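Precorrin-8x Methyl Mutase (Thermus thermophilus, PDB 1V9C) probably catalyses the methyl-shifting isomerisation of precorrin-8X to hydrogenobyrinate on the route to adenosylcobalamin. Local coordinates at residues F43-L48 against G185-S190; A47-S52 against P179-E184; L155-P160 against T191-A196. All coordinates share one frame; numbering follows the deposited sequence.

Contact 1: F43-L48 against G185-S190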
loop_
_atom_site.group_PDB
_atom_site.type_symbol
_atom_site.label_atom_id
_atom_site.label_comp_id
_atom_site.label_asym_id
_atom_site.label_seq_id
_atom_site.Cartn_x
_atom_site.Cartn_y
_atom_site.Cartn_z
ATOM N N PHE B 43 -0.972 11.001 10.961
ATOM C CA PHE B 43 -0.123 12.124 11.327
ATOM C C PHE B 43 1.154 11.813 12.100
ATOM O O PHE B 43 2.008 12.688 12.239
ATOM C CB PHE B 43 -0.942 13.193 12.073
ATOM C CG PHE B 43 -1.782 14.030 11.165
ATOM C CD1 PHE B 43 -3.040 13.607 10.776
ATOM C CD2 PHE B 43 -1.283 15.203 10.634
ATOM C CE1 PHE B 43 -3.775 14.341 9.871
ATOM C CE2 PHE B 43 -2.024 15.944 9.723
ATOM C CZ PHE B 43 -3.262 15.512 9.347
ATOM N N GLU B 44 1.306 10.588 12.590
ATOM C CA GLU B 44 2.520 10.262 13.318
ATOM C C GLU B 44 3.761 10.314 12.444
ATOM O O GLU B 44 4.870 10.413 12.964
ATOM C CB GLU B 44 2.426 8.893 13.984
ATOM C CG GLU B 44 3.632 8.604 14.880
ATOM C CD GLU B 44 3.468 7.360 15.741
ATOM O OE1 GLU B 44 4.331 7.131 16.617
ATOM O OE2 GLU B 44 2.487 6.610 15.550
ATOM N N TYR B 45 3.577 10.258 11.121
ATOM C CA TYR B 45 4.692 10.305 10.182
ATOM C C TYR B 45 5.432 11.648 10.228
ATOM O O TYR B 45 6.546 11.777 9.733
ATOM C CB TYR B 45 4.202 9.999 8.747
ATOM C CG TYR B 45 3.946 8.529 8.537
ATOM C CD1 TYR B 45 2.651 8.021 8.483
ATOM C CD2 TYR B 45 5.010 7.621 8.531
ATOM C CE1 TYR B 45 2.422 6.652 8.448
ATOM C CE2 TYR B 45 4.794 6.262 8.507
ATOM C CZ TYR B 45 3.498 5.777 8.469
ATOM O OH TYR B 45 3.293 4.418 8.483
ATOM N N LYS B 46 4.802 12.657 10.811
ATOM C CA LYS B 46 5.444 13.968 10.942
ATOM C C LYS B 46 6.636 13.812 11.891
ATOM O O LYS B 46 7.676 14.439 11.715
ATOM C CB LYS B 46 4.476 14.982 11.555
ATOM C CG LYS B 46 4.986 16.411 11.534
ATOM C CD LYS B 46 4.048 17.356 12.281
ATOM C CE LYS B 46 4.176 17.228 13.789
ATOM N NZ LYS B 46 3.163 18.071 14.494
ATOM N N ALA B 47 6.457 12.958 12.890
ATOM C CA ALA B 47 7.469 12.698 13.903
ATOM C C ALA B 47 8.367 11.498 13.595
ATOM O O ALA B 47 9.502 11.439 14.052
ATOM C CB ALA B 47 6.786 12.498 15.258
ATOM N N LEU B 48 7.866 10.551 12.812
ATOM C CA LEU B 48 8.641 9.356 12.490
ATOM C C LEU B 48 9.546 9.495 11.281
ATOM O O LEU B 48 10.524 8.769 11.149
ATOM C CB LEU B 48 7.700 8.178 12.258
ATOM C CG LEU B 48 6.671 7.882 13.354
ATOM C CD1 LEU B 48 5.898 6.623 12.967
ATOM C CD2 LEU B 48 7.372 7.696 14.719
ATOM N N GLY B 185 10.881 3.461 13.511
ATOM C CA GLY B 185 9.985 2.526 14.152
ATOM C C GLY B 185 9.551 1.332 13.331
ATOM O O GLY B 185 10.264 0.907 12.414
ATOM N N ARG B 186 8.380 0.788 13.673
ATOM C CA ARG B 186 7.844 -0.378 12.984
ATOM C C ARG B 186 6.937 -0.001 11.812
ATOM O O ARG B 186 6.603 -0.855 10.993
ATOM C CB ARG B 186 7.060 -1.265 13.956
ATOM C CG ARG B 186 7.757 -1.442 15.275
ATOM C CD ARG B 186 7.599 -2.827 15.831
ATOM N NE ARG B 186 8.907 -3.465 15.920
ATOM C CZ ARG B 186 9.155 -4.584 16.588
ATOM N NH1 ARG B 186 8.177 -5.205 17.235
ATOM N NH2 ARG B 186 10.384 -5.074 16.616
ATOM N N LYS B 187 6.551 1.266 11.741
ATOM C CA LYS B 187 5.679 1.740 10.677
ATOM C C LYS B 187 6.399 2.004 9.376
ATOM O O LYS B 187 7.581 2.338 9.363
ATOM C CB LYS B 187 4.953 3.015 11.090
ATOM C CG LYS B 187 3.894 2.792 12.129
ATOM C CD LYS B 187 3.032 4.015 12.309
ATOM C CE LYS B 187 1.862 3.676 13.206
ATOM N NZ LYS B 187 0.866 4.765 13.217
ATOM N N GLY B 188 5.653 1.861 8.285
ATOM C CA GLY B 188 6.187 2.092 6.955
ATOM C C GLY B 188 5.271 1.353 6.002
ATOM O O GLY B 188 4.082 1.231 6.288
ATOM N N GLY B 189 5.802 0.858 4.886
ATOM C CA GLY B 189 4.955 0.120 3.956
ATOM C C GLY B 189 4.972 0.647 2.535
ATOM O O GLY B 189 5.400 1.764 2.291
ATOM N N SER B 190 4.491 -0.170 1.603
ATOM C CA SER B 190 4.426 0.185 0.186
ATOM C C SER B 190 3.830 1.556 -0.062
ATOM O O SER B 190 4.356 2.359 -0.834
ATOM C CB SER B 190 3.592 -0.853 -0.558
ATOM O OG SER B 190 4.180 -2.135 -0.476
#
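Lys187 reaches across to residues 43-48 and meets three side chains there at different points along its length. The charged contact is at the tip: Lys187 NZ lies 3.4 Å from Glu44 OE2, a salt bridge whose hydrogen bond is weak, the two side chains crossing at about a right angle. The stronger partner of NZ is Asp42, so the ammonium has two acidic partners. The packing contacts belong to the methylenes. Leu48 CD1 makes the apolar one, on Lys187 CD at 3.9 Å, while the Tyr45 hydroxyl merely lies against Lys187 CB, OH to CB 3.4 Å. With CG anti to the carbonyl carbon (chi1 -71°), every later torsion of the lysine is extended, which carries NZ out to the acids. Replaced by alanine, this position is likely to leave Glu44 and Asp42 without the positive charge they share, and Leu48 CD1 without the methylene it packs on. Gly188 N lies near the plane of the Tyr45 ring, at its edge. Gly185 suits its place, since a side chain there would jam against the preceding carbonyl O. Gly189 is the N-cap of helix 190-205, and the whole is a strand-to-helix connection of the doubly wound alpha/beta fold.

Contact 2: A47-S52 against P179-E184; sequences ALTRFS and PWIVTE
Pro179 leads into the strand with its CA 3.3 Å from Ser52 OG, and next to it Trp180 is held through both its backbone N and its backbone O. Its N donates to Ser52 OG at 2.9 Å, and its O accepts from Ser52 N in a more bent bond (N-H...O 139°). A small serine suits this place: CB rests over the indole face, 3.5 Å from the centroid of the five-membered ring, in a CH-pi contact, while OG, set between backbone N and carbonyl carbon (chi1 75°), turns to the tryptophan amide. The far edge of the indole meets Arg50 O. Ile181 forms a non-hydrogen-bonded pair with Phe51; the two side chains run alongside each other, Ile181 CD1 3.6 Å from Phe51 CE2 and CG2 over one ring face, and helix 30-40 also packs on the phenylalanine. Val182 exchanges two nearly straight backbone bonds with Arg50, 2.9 Å from Val182 N to Arg50 O. Thr183 forms a non-hydrogen-bonded pair with Thr49, and Thr183 OG1 is hydrogen-bonded to Lys187 O. Beyond the strand, Glu184 bends at chi2 to bring OE2 over one face of the Arg50 guanidinium, 3.2 Å from NH1, a pairing of charges with no N-H aimed at the oxygen. Strand 49-51 thus forms the antiparallel margin of an otherwise parallel, doubly wound sheet.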
loop_
_atom_site.group_PDB
_atom_site.type_symbol
_atom_site.label_atom_id
_atom_site.label_comp_id
_atom_site.label_asym_id
_atom_site.label_seq_id
_atom_site.Cartn_x
_atom_site.Cartn_y
_atom_site.Cartn_z
ATOM N N ALA B 47 6.457 12.958 12.890
ATOM C CA ALA B 47 7.469 12.698 13.903
ATOM C C ALA B 47 8.367 11.498 13.595
ATOM O O ALA B 47 9.502 11.439 14.052
ATOM C CB ALA B 47 6.786 12.498 15.258
ATOM N N LEU B 48 7.866 10.551 12.812
ATOM C CA LEU B 48 8.641 9.356 12.490
ATOM C C LEU B 48 9.546 9.495 11.281
ATOM O O LEU B 48 10.524 8.769 11.149
ATOM C CB LEU B 48 7.700 8.178 12.258
ATOM C CG LEU B 48 6.671 7.882 13.354
ATOM C CD1 LEU B 48 5.898 6.623 12.967
ATOM C CD2 LEU B 48 7.372 7.696 14.719
ATOM N N THR B 49 9.236 10.428 10.396
ATOM C CA THR B 49 10.034 10.564 9.194
ATOM C C THR B 49 11.327 11.333 9.379
ATOM O O THR B 49 11.324 12.475 9.823
ATOM C CB THR B 49 9.207 11.201 8.074
ATOM O OG1 THR B 49 8.006 10.445 7.897
ATOM C CG2 THR B 49 9.987 11.205 6.780
ATOM N N ARG B 50 12.430 10.696 9.008
ATOM C CA ARG B 50 13.745 11.300 9.140
ATOM C C ARG B 50 14.517 11.269 7.828
ATOM O O ARG B 50 14.507 10.269 7.103
ATOM C CB ARG B 50 14.535 10.572 10.232
ATOM C CG ARG B 50 15.719 11.360 10.747
ATOM C CD ARG B 50 15.911 11.146 12.237
ATOM N NE ARG B 50 17.150 10.438 12.545
ATOM C CZ ARG B 50 17.537 10.125 13.776
ATOM N NH1 ARG B 50 16.778 10.460 14.812
ATOM N NH2 ARG B 50 18.681 9.480 13.974
ATOM N N PHE B 51 15.180 12.374 7.515
ATOM C CA PHE B 51 15.955 12.458 6.285
ATOM C C PHE B 51 17.449 12.538 6.572
ATOM O O PHE B 51 17.860 12.900 7.665
ATOM C CB PHE B 51 15.557 13.700 5.486
ATOM C CG PHE B 51 14.124 13.731 5.081
ATOM C CD1 PHE B 51 13.132 13.992 6.014
ATOM C CD2 PHE B 51 13.762 13.504 3.754
ATOM C CE1 PHE B 51 11.796 14.031 5.631
ATOM C CE2 PHE B 51 12.427 13.539 3.364
ATOM C CZ PHE B 51 11.445 13.805 4.306
ATOM N N SER B 52 18.260 12.186 5.589
ATOM C CA SER B 52 19.698 12.300 5.759
ATOM C C SER B 52 20.050 13.572 5.004
ATOM O O SER B 52 19.287 14.019 4.139
ATOM C CB SER B 52 20.435 11.120 5.132
ATOM O OG SER B 52 20.456 11.224 3.719
ATOM N N PRO B 179 22.647 8.584 0.751
ATOM C CA PRO B 179 21.532 9.377 1.268
ATOM C C PRO B 179 20.302 8.500 1.488
ATOM O O PRO B 179 20.123 7.483 0.823
ATOM C CB PRO B 179 21.342 10.444 0.194
ATOM C CG PRO B 179 21.777 9.756 -1.042
ATOM C CD PRO B 179 22.978 8.957 -0.631
ATOM N N TRP B 180 19.465 8.870 2.443
ATOM C CA TRP B 180 18.290 8.061 2.693
ATOM C C TRP B 180 17.156 8.826 3.351
ATOM O O TRP B 180 17.328 9.961 3.802
ATOM C CB TRP B 180 18.670 6.881 3.582
ATOM C CG TRP B 180 19.500 7.314 4.762
ATOM C CD1 TRP B 180 20.858 7.224 4.886
ATOM C CD2 TRP B 180 19.029 7.944 5.962
ATOM N NE1 TRP B 180 21.263 7.757 6.087
ATOM C CE2 TRP B 180 20.164 8.205 6.769
ATOM C CE3 TRP B 180 17.763 8.311 6.436
ATOM C CZ2 TRP B 180 20.069 8.821 8.022
ATOM C CZ3 TRP B 180 17.668 8.925 7.681
ATOM C CH2 TRP B 180 18.815 9.170 8.461
ATOM N N ILE B 181 16.000 8.172 3.386
ATOM C CA ILE B 181 14.792 8.688 4.016
ATOM C C ILE B 181 14.215 7.461 4.696
ATOM O O ILE B 181 14.040 6.404 4.070
ATOM C CB ILE B 181 13.767 9.209 3.024
ATOM C CG1 ILE B 181 14.391 10.282 2.130
ATOM C CG2 ILE B 181 12.565 9.767 3.797
ATOM C CD1 ILE B 181 13.415 10.900 1.169
ATOM N N VAL B 182 13.926 7.610 5.981
ATOM C CA VAL B 182 13.439 6.521 6.786
ATOM C C VAL B 182 12.202 6.871 7.605
ATOM O O VAL B 182 11.997 8.027 7.967
ATOM C CB VAL B 182 14.582 6.060 7.749
ATOM C CG1 VAL B 182 14.028 5.282 8.910
ATOM C CG2 VAL B 182 15.578 5.191 6.995
ATOM N N THR B 183 11.373 5.867 7.877
ATOM C CA THR B 183 10.207 6.045 8.739
ATOM C C THR B 183 10.620 5.288 10.001
ATOM O O THR B 183 10.645 4.059 10.028
ATOM C CB THR B 183 8.898 5.417 8.161
ATOM O OG1 THR B 183 9.116 4.043 7.817
ATOM C CG2 THR B 183 8.436 6.185 6.933
ATOM N N GLU B 184 10.986 6.045 11.028
ATOM C CA GLU B 184 11.435 5.495 12.304
ATOM C C GLU B 184 10.405 4.549 12.913
ATOM O O GLU B 184 9.203 4.792 12.826
ATOM C CB GLU B 184 11.701 6.643 13.286
ATOM C CG GLU B 184 12.614 7.742 12.754
ATOM C CD GLU B 184 14.028 7.659 13.297
ATOM O OE1 GLU B 184 14.780 6.743 12.894
ATOM O OE2 GLU B 184 14.380 8.513 14.141
#

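Contact 3: L155-P160 against T191-A196; sequences LVLGMP and TLVVAA
Helix 190-205 packs against the end of strand 155-158, a helix-on-sheet contact in the buried heart of the alpha/beta fold. Leu157 and Met159 point from the strand and the residue just beyond it toward the helix, which answers with Leu192, Val193 and Ala196, residues spaced so that they fall on one flank. Leu157 puts its CD1 against Val193 CG1 at 3.8 Å, the two side chains meeting at a slant, and the same methyl lies 4.3 Å from Ala196 CB. Valine fits because its branches divide the work: CG1 takes the leucine, whereas Val193 CG2 turns to Met159 CB at 4.3 Å. Such a layer of aliphatic side chains is how a doubly wound fold seats its helices on a central sheet, and Leu157 also touches Ile181 on the neighbouring strand and Leu197, one turn after Val193.

Met159 gives the longer reach. Its CG stands anti to the carbonyl carbon (chi1 -52°) and the rest of the chain is extended, which carries the thioether across the helix surface: Met159 SD lies 3.9 Å from Leu192 CB, and Met159 CE ends 4.0 Å from Ala196 CB. A slender, unbranched methionine can lie over the backbone between Leu192 and Val193, and SD is also 3.9 Å from Leu192 C. Ala196 is small enough to receive both the methionine methyl and the leucine tip. Leu192 contributes chiefly its CB here, since the end of its side chain leads off toward Met36 and Thr40 of helix 30-40.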
loop_
_atom_site.group_PDB
_atom_site.type_symbol
_atom_site.label_atom_id
_atom_site.label_comp_id
_atom_site.label_asym_id
_atom_site.label_seq_id
_atom_site.Cartn_x
_atom_site.Cartn_y
_atom_site.Cartn_z
ATOM N N LEU B 155 19.798 7.025 -3.975
ATOM C CA LEU B 155 19.012 7.254 -2.757
ATOM C C LEU B 155 18.289 5.999 -2.298
ATOM O O LEU B 155 17.851 5.196 -3.113
ATOM C CB LEU B 155 17.983 8.370 -2.989
ATOM C CG LEU B 155 16.880 8.535 -1.927
ATOM C CD1 LEU B 155 17.458 9.010 -0.576
ATOM C CD2 LEU B 155 15.865 9.539 -2.448
ATOM N N VAL B 156 18.144 5.846 -0.988
ATOM C CA VAL B 156 17.472 4.676 -0.439
ATOM C C VAL B 156 16.339 5.046 0.517
ATOM O O VAL B 156 16.552 5.722 1.520
ATOM C CB VAL B 156 18.467 3.754 0.322
ATOM C CG1 VAL B 156 17.722 2.564 0.930
ATOM C CG2 VAL B 156 19.543 3.270 -0.618
ATOM N N LEU B 157 15.134 4.592 0.192
ATOM C CA LEU B 157 13.966 4.847 1.023
ATOM C C LEU B 157 13.773 3.605 1.906
ATOM O O LEU B 157 13.299 2.562 1.449
ATOM C CB LEU B 157 12.736 5.083 0.138
ATOM C CG LEU B 157 12.814 6.226 -0.878
ATOM C CD1 LEU B 157 11.527 6.286 -1.676
ATOM C CD2 LEU B 157 13.058 7.538 -0.166
ATOM N N GLY B 158 14.171 3.714 3.168
ATOM C CA GLY B 158 14.053 2.583 4.066
ATOM C C GLY B 158 12.793 2.668 4.894
ATOM O O GLY B 158 12.802 3.222 5.998
ATOM N N MET B 159 11.708 2.123 4.352
ATOM C CA MET B 159 10.420 2.146 5.026
ATOM C C MET B 159 9.737 0.786 5.167
ATOM O O MET B 159 8.552 0.642 4.849
ATOM C CB MET B 159 9.503 3.127 4.303
ATOM C CG MET B 159 10.136 4.499 4.108
ATOM S SD MET B 159 9.170 5.618 3.009
ATOM C CE MET B 159 10.239 6.981 2.924
ATOM N N PRO B 160 10.475 -0.244 5.617
ATOM C CA PRO B 160 9.834 -1.557 5.778
ATOM C C PRO B 160 8.867 -1.422 6.975
ATOM O O PRO B 160 9.088 -0.598 7.866
ATOM C CB PRO B 160 10.997 -2.493 6.131
ATOM C CG PRO B 160 12.231 -1.741 5.757
ATOM C CD PRO B 160 11.888 -0.299 6.015
ATOM N N THR B 191 2.724 1.841 0.613
ATOM C CA THR B 191 2.070 3.122 0.432
ATOM C C THR B 191 2.974 4.308 0.784
ATOM O O THR B 191 2.896 5.371 0.165
ATOM C CB THR B 191 0.775 3.196 1.260
ATOM O OG1 THR B 191 -0.140 2.192 0.798
ATOM C CG2 THR B 191 0.143 4.545 1.103
ATOM N N LEU B 192 3.849 4.133 1.765
ATOM C CA LEU B 192 4.715 5.239 2.137
ATOM C C LEU B 192 5.793 5.431 1.063
ATOM O O LEU B 192 6.085 6.547 0.674
ATOM C CB LEU B 192 5.329 5.002 3.532
ATOM C CG LEU B 192 4.458 5.125 4.796
ATOM C CD1 LEU B 192 3.921 6.549 4.899
ATOM C CD2 LEU B 192 3.310 4.105 4.789
ATOM N N VAL B 193 6.368 4.346 0.563
ATOM C CA VAL B 193 7.380 4.491 -0.485
ATOM C C VAL B 193 6.762 5.167 -1.715
ATOM O O VAL B 193 7.312 6.141 -2.231
ATOM C CB VAL B 193 7.958 3.133 -0.943
ATOM C CG1 VAL B 193 9.087 3.371 -1.918
ATOM C CG2 VAL B 193 8.484 2.372 0.243
ATOM N N VAL B 194 5.623 4.648 -2.184
ATOM C CA VAL B 194 4.959 5.229 -3.354
ATOM C C VAL B 194 4.727 6.746 -3.155
ATOM O O VAL B 194 5.091 7.560 -4.002
ATOM C CB VAL B 194 3.599 4.516 -3.631
ATOM C CG1 VAL B 194 2.825 5.253 -4.719
ATOM C CG2 VAL B 194 3.836 3.052 -4.037
ATOM N N ALA B 195 4.146 7.120 -2.021
ATOM C CA ALA B 195 3.861 8.534 -1.738
ATOM C C ALA B 195 5.120 9.398 -1.745
ATOM O O ALA B 195 5.115 10.512 -2.277
ATOM C CB ALA B 195 3.132 8.664 -0.393
ATOM N N ALA B 196 6.187 8.886 -1.141
ATOM C CA ALA B 196 7.463 9.592 -1.096
ATOM C C ALA B 196 8.039 9.736 -2.522
ATOM O O ALA B 196 8.557 10.791 -2.886
ATOM C CB ALA B 196 8.458 8.832 -0.192
#

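How the contacts relate
Of the elements joined here, helix 45-48 and strand 49-51 come first along the chain, and both wait for partners far beyond them. Contact 2 closes a loop of 126 residues by laying strand 49-51 beside strand 180-183; contact 1 closes a slightly wider one, its segments enclosing that loop and sharing Ala47 and Leu48 with it. Contact 3 starts inside both, at strand 155-158, and ends beyond them on helix 190-205, so it crosses each. Strand 180-183 links contacts 2 and 3 through probable backbone bonds to strand 155-158, while Gly189 N probably bonds to Met159 O between contacts 1 and 3. Together they tie the sheet's antiparallel margin, its parallel interior and the last helix.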